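Local coordinates for eukaryotic translation initiation factor 4 gamma 2 (Homo sapiens, PDB 4IUL), which probably supports translation initiation as a member of the eIF4G family, with a helical MIF4G domain that interacts with the RNA helicase eIF4A, at residues A[233-236]-A[237-241]. Sequence-based numbering, arbitrary orientation.
Sequences KELP and ARIRF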
# COMPACT_ATOMS: atom_id res chain seq x y z
N LYS A 233 12.39 -3.82 27.15
CA LYS A 233 11.57 -3.30 28.24
C LYS A 233 10.99 -1.93 27.88
O LYS A 233 10.21 -1.36 28.64
CB LYS A 233 12.40 -3.20 29.52
CG LYS A 233 13.63 -2.31 29.40
CD LYS A 233 14.33 -2.16 30.74
CE LYS A 233 15.46 -1.14 30.67
NZ LYS A 233 16.03 -0.87 32.02
N GLU A 234 11.38 -1.41 26.72
CA GLU A 234 10.91 -0.11 26.27
C GLU A 234 9.59 -0.21 25.51
O GLU A 234 8.89 0.79 25.33
CB GLU A 234 11.96 0.54 25.37
CG GLU A 234 13.38 0.48 25.92
CD GLU A 234 13.50 1.09 27.30
OE1 GLU A 234 13.14 2.27 27.47
OE2 GLU A 234 13.96 0.38 28.22
N LEU A 235 9.25 -1.41 25.06
CA LEU A 235 8.03 -1.63 24.29
C LEU A 235 6.89 -2.20 25.13
O LEU A 235 7.11 -3.04 26.00
CB LEU A 235 8.30 -2.58 23.13
CG LEU A 235 9.41 -2.20 22.14
CD1 LEU A 235 9.60 -3.32 21.15
CD2 LEU A 235 9.05 -0.90 21.43
N PRO A 236 5.65 -1.75 24.86
CA PRO A 236 4.47 -2.22 25.58
C PRO A 236 4.36 -3.74 25.54
O PRO A 236 5.05 -4.39 24.75
CB PRO A 236 3.33 -1.54 24.83
CG PRO A 236 3.93 -0.24 24.45
CD PRO A 236 5.30 -0.65 23.95
N ALA A 237 3.49 -4.31 26.37
CA ALA A 237 3.32 -5.75 26.41
C ALA A 237 2.75 -6.26 25.09
O ALA A 237 3.29 -7.19 24.49
CB ALA A 237 2.39 -6.14 27.56
N ARG A 238 1.66 -5.64 24.64
CA ARG A 238 1.01 -6.03 23.39
C ARG A 238 1.97 -6.08 22.21
O ARG A 238 1.91 -7.00 21.40
CB ARG A 238 -0.14 -5.06 23.06
CG ARG A 238 -0.75 -5.28 21.68
CD ARG A 238 -2.03 -4.45 21.47
NE ARG A 238 -1.83 -3.25 20.64
CZ ARG A 238 -1.01 -2.25 20.94
NH1 ARG A 238 -0.27 -2.28 22.04
NH2 ARG A 238 -0.92 -1.20 20.13
N ILE A 239 2.83 -5.07 22.10
CA ILE A 239 3.79 -5.00 21.00
C ILE A 239 4.76 -6.17 20.98
O ILE A 239 4.91 -6.84 19.96
CB ILE A 239 4.58 -3.67 21.04
CG1 ILE A 239 3.63 -2.49 20.84
CG2 ILE A 239 5.66 -3.68 19.97
CD1 ILE A 239 2.86 -2.51 19.53
N ARG A 240 5.43 -6.43 22.10
CA ARG A 240 6.38 -7.53 22.11
C ARG A 240 5.72 -8.90 22.04
O ARG A 240 6.37 -9.90 21.75
CB ARG A 240 7.32 -7.44 23.32
CG ARG A 240 6.70 -7.64 24.69
CD ARG A 240 7.82 -7.78 25.71
NE ARG A 240 7.34 -8.11 27.05
CZ ARG A 240 6.80 -7.23 27.89
NH1 ARG A 240 6.67 -5.96 27.53
NH2 ARG A 240 6.39 -7.63 29.08
N PHE A 241 4.41 -8.97 22.30
CA PHE A 241 3.71 -10.25 22.21
C PHE A 241 3.32 -10.46 20.75
O PHE A 241 3.16 -11.59 20.28
CB PHE A 241 2.46 -10.27 23.09
CG PHE A 241 2.76 -10.24 24.57
CD1 PHE A 241 3.85 -10.93 25.10
CD2 PHE A 241 1.92 -9.54 25.45
CE1 PHE A 241 4.11 -10.92 26.47
CE2 PHE A 241 2.18 -9.52 26.82
CZ PHE A 241 3.28 -10.21 27.33
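From L235 the chain runs extended through P236, the N-cap residue, and turns directly into the first turn of helix 237-251, where R240 N reaches back to P236 O at 3.4 Å in a long, weak hydrogen bond that is nonetheless nearly straight at 174°. I239 meets the incoming chain by apolar packing and R240 by two weak hydrogen bonds, one from its backbone N and one from its side chain. The pyrrolidine ring of P236 lies alongside I239, both side chains pointing the same way, with P236 CD 4.0 Å from I239 CG1. The other branch of the isoleucine serves L235: I239 CG2, anti to its own backbone N, meets L235 CD1 at 4.1 Å, and these two side chains cross at about a right angle. Both are buried, and they carry the packing on to helix 193-210, L235 against L196 and I239 against E197. R240 takes a different route. Its CG sits between the backbone N and the carbonyl carbon (chi1 67°), from where the extended chain runs back, R240 CG passing 3.6 Å from P236 O. R240 NH1 meets L235 O at 3.3 Å, the oxygen at the guanidinium edge and in its plane, but the bond is weak and bent to 121°. R238 instead turns its NH2 to a salt bridge with E197, adding a charged link to the packing against that helix. Such a proline-led helix start, with a hydrophobic contact spanning the N-cap, here begins the last modelled helix of the HEAT-repeat MIF4G domain, beside helix 193-210.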